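Local coordinates for protein beta-mannosidase (Trichoderma harzianum, PDB 4CVU) that probably hydrolyses terminal, non-reducing beta-D-mannose residues from mannosides and manno-oligosaccharides, as a glycoside hydrolase of family 2, at residues W106-G111 with D259-L264; T263-A268 with T337-S342. One frame throughout, in Å; residues are numbered along the deposited sequence.

Overall arrangement
Contact 1 is a buried contact and joins two domains: 106-111 belongs to the N-terminal galactose-binding-like domain, 259-264 to the immunoglobulin-like domain of the family 2 fold. Contact 2 lies at the surface, wholly within that second domain, where 263-268 meets 337-342. Their centres are about 14 Å apart. The two share Thr263 and Leu264, because the chain leaves strand 252-261 in contact 1 and turns through the loop that makes contact 2. Between the segments both are apolar; contact 1 also carries a hydrogen bond from a glycan mannose to Asp259. Contact 1 sets a leucine on an indole face, whereas contact 2 brings only aliphatic carbons together. Phe260 CD2 lies 3.8 Å from Leu340 CD2, so the contacts touch directly.

Contact 1 (W106-G111 with D259-L264); sequences WLVFDG and DFLGTL. With MAN (alpha-D-mannopyranose), chain E.
Leu261 lies over one face of the Trp106 indole, a CH-pi contact between two beta domains of the family 2 fold. Trp106 and Val108 sit on strand 103-109 of the galactose-binding-like domain. Leu261 ends strand 252-261 of the immunoglobulin-like domain. Methyl CD2 of Leu261 stands 3.8 Å from the centroid of the six-membered ring of Trp106. It is only 2° off the ring normal, so it sits squarely above the benzo ring. The second methyl lies near the CG-CD2 bond of the indole: Leu261 CD1 is 3.8 Å from Trp106 CG. The two methyls thus cover the benzo ring and the neighbouring CG-CD2 side of one face. CG of Trp106 is anti to the carbonyl carbon (chi1 -68°), and with chi2 86° the ring turns this face to Leu261.

Leu261 CD1 has a second neighbour. Val108 CG2 meets it tip to tip at 3.9 Å. Trp106 and Val108, two residues apart on one strand, both point toward Leu261 and share its CD1 methyl. Leu220 of strand 215-221, Phe136 of strand 135-138 and Leu229 of strand 227-237 also touch Leu261, which is buried. An alanine in place of Trp106 would probably leave both Leu261 methyls without the flat surface they rest on and open a gap between the domains.

A cis peptide bond precedes Gly262, where the chain leaves the strand. At the other end of the segment, Asp259 is buried and meets a sugar of a glycan attached to the protein. Its OD2 forms a salt bridge with Arg473, and Thr298 hydrogen-bonds to both Asp259 OD1 and the sugar. The mannose O6 donates a hydrogen bond to Asp259 OD1 at 2.7 Å.

Contact 2 (T263-A268 with T337-S342); sequences TLPKHA and TPILVS
Leu264 and Ile339 meet at the edge of the immunoglobulin-like beta domain of the family 2 fold. Leu264 and Pro265 lie in the loop between strands 252-261 and 268-276. Ile339 is next to Leu340 of strand 340-346. This is a small surface contact, with 99 Å² buried in all.

Several hydrogen bonds tie the two segments to other parts of the fold. Ile339 and Leu340 both face Val330 of strand 324-332, a classic beta bulge, and both have backbone hydrogen bonds to it. On the loop side, the Gln294 side chain bonds the backbone at two points. Its NE2 pairs with Pro265 O and its OE1 with Ala268 N, bridging the turn. Ser342 OG is hydrogen-bonded to Thr231 OG1.

The contacts between the segments are apolar. The side chains of Leu264 and Ile339 cross at a slant, and Leu264 CD1 comes 3.7 Å from Ile339 CD1. Leu264 holds its CG anti to the backbone N (chi1 176°), and the turn at chi2 (58°) then brings CD1 to the isoleucine. In Ile339, CG1 lies between the backbone N and the carbonyl carbon (chi1 58°). From there an extended chain sends CD1 out to the loop. Leu226 touches both Leu264 and Ile339. It also touches Leu340, which packs on Leu258 and Phe260 of strand 252-261. The proline ring adds the last contact. Pro265 also touches Ser332 of strand 324-332. Its ring carbon CD meets the Ile339 CD1 methyl at 4.0 Å.

Contact 1 (W106-G111 with D259-L264)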
loop_
_atom_site.group_PDB
_atom_site.type_symbol
_atom_site.label_atom_id
_atom_site.label_comp_id
_atom_site.label_asym_id
_atom_site.label_seq_id
_atom_site.Cartn_x
_atom_site.Cartn_y
_atom_site.Cartn_z
ATOM N N TRP A 106 -33.159 -30.722 13.240
ATOM C CA TRP A 106 -32.920 -30.240 11.880
ATOM C C TRP A 106 -31.724 -29.280 11.794
ATOM O O TRP A 106 -31.470 -28.498 12.704
ATOM C CB TRP A 106 -34.161 -29.504 11.360
ATOM C CG TRP A 106 -35.341 -30.388 11.136
ATOM C CD1 TRP A 106 -36.282 -30.755 12.066
ATOM C CD2 TRP A 106 -35.725 -31.016 9.908
ATOM N NE1 TRP A 106 -37.228 -31.571 11.490
ATOM C CE2 TRP A 106 -36.910 -31.752 10.167
ATOM C CE3 TRP A 106 -35.181 -31.040 8.621
ATOM C CZ2 TRP A 106 -37.561 -32.500 9.175
ATOM C CZ3 TRP A 106 -35.815 -31.757 7.635
ATOM C CH2 TRP A 106 -37.004 -32.506 7.919
ATOM N N LEU A 107 -31.007 -29.363 10.679
ATOM C CA LEU A 107 -30.081 -28.305 10.268
ATOM C C LEU A 107 -30.834 -27.409 9.301
ATOM O O LEU A 107 -31.414 -27.885 8.323
ATOM C CB LEU A 107 -28.848 -28.885 9.570
ATOM C CG LEU A 107 -28.023 -29.909 10.345
ATOM C CD1 LEU A 107 -26.868 -30.424 9.502
ATOM C CD2 LEU A 107 -27.514 -29.306 11.636
ATOM N N VAL A 108 -30.824 -26.112 9.569
ATOM C CA VAL A 108 -31.415 -25.147 8.645
ATOM C C VAL A 108 -30.343 -24.157 8.212
ATOM O O VAL A 108 -29.770 -23.468 9.043
ATOM C CB VAL A 108 -32.616 -24.403 9.260
ATOM C CG1 VAL A 108 -33.244 -23.477 8.229
ATOM C CG2 VAL A 108 -33.673 -25.400 9.756
ATOM N N PHE A 109 -30.104 -24.104 6.904
ATOM C CA PHE A 109 -29.065 -23.250 6.306
ATOM C C PHE A 109 -29.700 -22.248 5.361
ATOM O O PHE A 109 -30.269 -22.623 4.333
ATOM C CB PHE A 109 -28.060 -24.093 5.517
ATOM C CG PHE A 109 -27.262 -25.059 6.357
ATOM C CD1 PHE A 109 -26.312 -24.593 7.255
ATOM C CD2 PHE A 109 -27.426 -26.431 6.214
ATOM C CE1 PHE A 109 -25.549 -25.453 8.014
ATOM C CE2 PHE A 109 -26.665 -27.313 6.973
ATOM C CZ PHE A 109 -25.738 -26.826 7.881
ATOM N N ASP A 110 -29.637 -20.973 5.709
ATOM C CA ASP A 110 -30.222 -19.952 4.845
ATOM C C ASP A 110 -29.344 -19.668 3.601
ATOM O O ASP A 110 -29.836 -19.098 2.599
ATOM C CB ASP A 110 -30.506 -18.664 5.613
ATOM C CG ASP A 110 -31.609 -18.825 6.638
ATOM O OD1 ASP A 110 -32.203 -19.922 6.776
ATOM O OD2 ASP A 110 -31.869 -17.852 7.343
ATOM N N GLY A 111 -28.081 -20.101 3.635
ATOM C CA GLY A 111 -27.249 -20.011 2.435
ATOM C C GLY A 111 -25.878 -20.642 2.577
ATOM O O GLY A 111 -25.143 -20.346 3.531
ATOM N N ASP A 259 -44.288 -21.739 5.097
ATOM C CA ASP A 259 -43.495 -22.966 5.079
ATOM C C ASP A 259 -42.925 -23.230 6.481
ATOM O O ASP A 259 -42.601 -22.289 7.194
ATOM C CB ASP A 259 -42.355 -22.865 4.054
ATOM C CG ASP A 259 -42.863 -22.578 2.643
ATOM O OD1 ASP A 259 -43.918 -23.122 2.290
ATOM O OD2 ASP A 259 -42.221 -21.789 1.896
ATOM N N PHE A 260 -42.809 -24.503 6.869
ATOM C CA PHE A 260 -42.413 -24.861 8.244
ATOM C C PHE A 260 -41.801 -26.270 8.369
ATOM O O PHE A 260 -41.852 -27.067 7.440
ATOM C CB PHE A 260 -43.626 -24.726 9.183
ATOM C CG PHE A 260 -44.808 -25.604 8.793
ATOM C CD1 PHE A 260 -44.897 -26.920 9.225
ATOM C CD2 PHE A 260 -45.808 -25.118 7.960
ATOM C CE1 PHE A 260 -45.969 -27.738 8.835
ATOM C CE2 PHE A 260 -46.869 -25.924 7.566
ATOM C CZ PHE A 260 -46.956 -27.235 7.997
ATOM N N LEU A 261 -41.178 -26.530 9.512
ATOM C CA LEU A 261 -40.883 -27.881 9.982
ATOM C C LEU A 261 -41.611 -28.065 11.355
ATOM O O LEU A 261 -41.817 -27.084 12.031
ATOM C CB LEU A 261 -39.366 -28.044 10.162
ATOM C CG LEU A 261 -38.429 -27.661 9.009
ATOM C CD1 LEU A 261 -37.005 -27.435 9.502
ATOM C CD2 LEU A 261 -38.430 -28.684 7.882
ATOM N N GLY A 262 -42.070 -29.243 11.790
ATOM C CA GLY A 262 -42.352 -30.443 11.024
ATOM C C GLY A 262 -43.866 -30.748 10.920
ATOM O O GLY A 262 -44.454 -30.595 9.843
ATOM N N THR A 263 -44.519 -31.180 12.007
ATOM C CA THR A 263 -45.890 -31.782 11.882
ATOM C C THR A 263 -47.078 -30.884 12.293
ATOM O O THR A 263 -47.308 -30.645 13.475
ATOM C CB THR A 263 -46.016 -33.100 12.673
ATOM O OG1 THR A 263 -44.936 -33.975 12.344
ATOM C CG2 THR A 263 -47.326 -33.799 12.347
ATOM N N LEU A 264 -47.832 -30.402 11.310
ATOM C CA LEU A 264 -49.026 -29.596 11.566
ATOM C C LEU A 264 -50.262 -30.507 11.507
ATOM O O LEU A 264 -50.538 -31.092 10.453
ATOM C CB LEU A 264 -49.196 -28.483 10.521
ATOM C CG LEU A 264 -50.471 -27.619 10.610
ATOM C CD1 LEU A 264 -50.581 -26.936 11.964
ATOM C CD2 LEU A 264 -50.558 -26.588 9.495
HETATM C C1 MAN E . -43.293 -26.862 -3.289
HETATM C C2 MAN E . -42.900 -27.951 -2.315
HETATM C C3 MAN E . -43.946 -28.039 -1.212
HETATM C C4 MAN E . -44.241 -26.650 -0.615
HETATM C C5 MAN E . -44.424 -25.578 -1.678
HETATM C C6 MAN E . -44.516 -24.188 -1.055
HETATM O O2 MAN E . -41.646 -27.629 -1.726
HETATM O O3 MAN E . -43.457 -28.884 -0.189
HETATM O O4 MAN E . -45.444 -26.666 0.127
HETATM O O5 MAN E . -43.396 -25.618 -2.605
HETATM O O6 MAN E . -43.390 -23.872 -0.270
#

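Contact 2 (T263-A268 with T337-S342)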
loop_
_atom_site.group_PDB
_atom_site.type_symbol
_atom_site.label_atom_id
_atom_site.label_comp_id
_atom_site.label_asym_id
_atom_site.label_seq_id
_atom_site.Cartn_x
_atom_site.Cartn_y
_atom_site.Cartn_z
ATOM N N THR A 263 -44.519 -31.180 12.007
ATOM C CA THR A 263 -45.890 -31.782 11.882
ATOM C C THR A 263 -47.078 -30.884 12.293
ATOM O O THR A 263 -47.308 -30.645 13.475
ATOM C CB THR A 263 -46.016 -33.100 12.673
ATOM O OG1 THR A 263 -44.936 -33.975 12.344
ATOM C CG2 THR A 263 -47.326 -33.799 12.347
ATOM N N LEU A 264 -47.832 -30.402 11.310
ATOM C CA LEU A 264 -49.026 -29.596 11.566
ATOM C C LEU A 264 -50.262 -30.507 11.507
ATOM O O LEU A 264 -50.538 -31.092 10.453
ATOM C CB LEU A 264 -49.196 -28.483 10.521
ATOM C CG LEU A 264 -50.471 -27.619 10.610
ATOM C CD1 LEU A 264 -50.581 -26.936 11.964
ATOM C CD2 LEU A 264 -50.558 -26.588 9.495
ATOM N N PRO A 265 -51.011 -30.614 12.620
ATOM C CA PRO A 265 -52.198 -31.499 12.571
ATOM C C PRO A 265 -53.287 -31.043 11.592
ATOM O O PRO A 265 -53.363 -29.869 11.222
ATOM C CB PRO A 265 -52.723 -31.468 14.015
ATOM C CG PRO A 265 -51.548 -31.046 14.848
ATOM C CD PRO A 265 -50.768 -30.107 13.983
ATOM N N LYS A 266 -54.127 -31.992 11.191
ATOM C CA LYS A 266 -55.239 -31.737 10.271
ATOM C C LYS A 266 -56.202 -30.699 10.854
ATOM O O LYS A 266 -56.239 -30.491 12.064
ATOM C CB LYS A 266 -55.969 -33.056 9.955
ATOM N N HIS A 267 -56.955 -30.037 9.973
ATOM C CA HIS A 267 -57.923 -28.998 10.364
ATOM C C HIS A 267 -57.289 -27.836 11.150
ATOM O O HIS A 267 -57.768 -27.447 12.212
ATOM C CB HIS A 267 -59.113 -29.617 11.133
ATOM C CG HIS A 267 -60.368 -29.729 10.315
ATOM N ND1 HIS A 267 -61.209 -28.657 10.098
ATOM C CD2 HIS A 267 -60.918 -30.777 9.656
ATOM C CE1 HIS A 267 -62.222 -29.037 9.339
ATOM N NE2 HIS A 267 -62.069 -30.319 9.056
ATOM N N ALA A 268 -56.203 -27.281 10.610
ATOM C CA ALA A 268 -55.532 -26.119 11.212
ATOM C C ALA A 268 -56.236 -24.824 10.830
ATOM O O ALA A 268 -56.824 -24.723 9.758
ATOM C CB ALA A 268 -54.066 -26.068 10.790
ATOM N N THR A 337 -53.151 -22.365 22.289
ATOM C CA THR A 337 -52.183 -21.385 21.779
ATOM C C THR A 337 -51.608 -21.798 20.412
ATOM O O THR A 337 -51.554 -22.986 20.093
ATOM C CB THR A 337 -51.019 -21.182 22.773
ATOM O OG1 THR A 337 -49.972 -22.119 22.499
ATOM C CG2 THR A 337 -51.490 -21.348 24.219
ATOM N N PRO A 338 -51.171 -20.816 19.605
ATOM C CA PRO A 338 -50.589 -21.123 18.298
ATOM C C PRO A 338 -49.333 -21.955 18.387
ATOM O O PRO A 338 -48.587 -21.829 19.336
ATOM C CB PRO A 338 -50.260 -19.745 17.740
ATOM C CG PRO A 338 -51.262 -18.854 18.372
ATOM C CD PRO A 338 -51.368 -19.370 19.776
ATOM N N ILE A 339 -49.133 -22.819 17.409
ATOM C CA ILE A 339 -47.905 -23.602 17.306
ATOM C C ILE A 339 -46.963 -23.091 16.198
ATOM O O ILE A 339 -45.846 -23.565 16.102
ATOM C CB ILE A 339 -48.198 -25.103 17.071
ATOM C CG1 ILE A 339 -49.032 -25.310 15.799
ATOM C CG2 ILE A 339 -48.905 -25.713 18.284
ATOM C CD1 ILE A 339 -49.030 -26.745 15.336
ATOM N N LEU A 340 -47.438 -22.161 15.360
ATOM C CA LEU A 340 -46.601 -21.501 14.332
ATOM C C LEU A 340 -46.981 -20.023 14.226
ATOM O O LEU A 340 -48.129 -19.688 13.995
ATOM C CB LEU A 340 -46.760 -22.195 12.973
ATOM C CG LEU A 340 -46.025 -21.643 11.760
ATOM C CD1 LEU A 340 -44.512 -21.731 11.963
ATOM C CD2 LEU A 340 -46.430 -22.401 10.509
ATOM N N VAL A 341 -46.008 -19.143 14.413
ATOM C CA VAL A 341 -46.219 -17.699 14.347
ATOM C C VAL A 341 -45.179 -17.103 13.398
ATOM O O VAL A 341 -44.019 -17.486 13.436
ATOM C CB VAL A 341 -46.102 -17.072 15.748
ATOM C CG1 VAL A 341 -46.362 -15.573 15.710
ATOM C CG2 VAL A 341 -47.074 -17.738 16.703
ATOM N N SER A 342 -45.596 -16.210 12.518
ATOM C CA SER A 342 -44.672 -15.581 11.552
ATOM C C SER A 342 -45.027 -14.115 11.438
ATOM O O SER A 342 -46.203 -13.771 11.403
ATOM C CB SER A 342 -44.804 -16.235 10.179
ATOM O OG SER A 342 -43.849 -15.717 9.279
#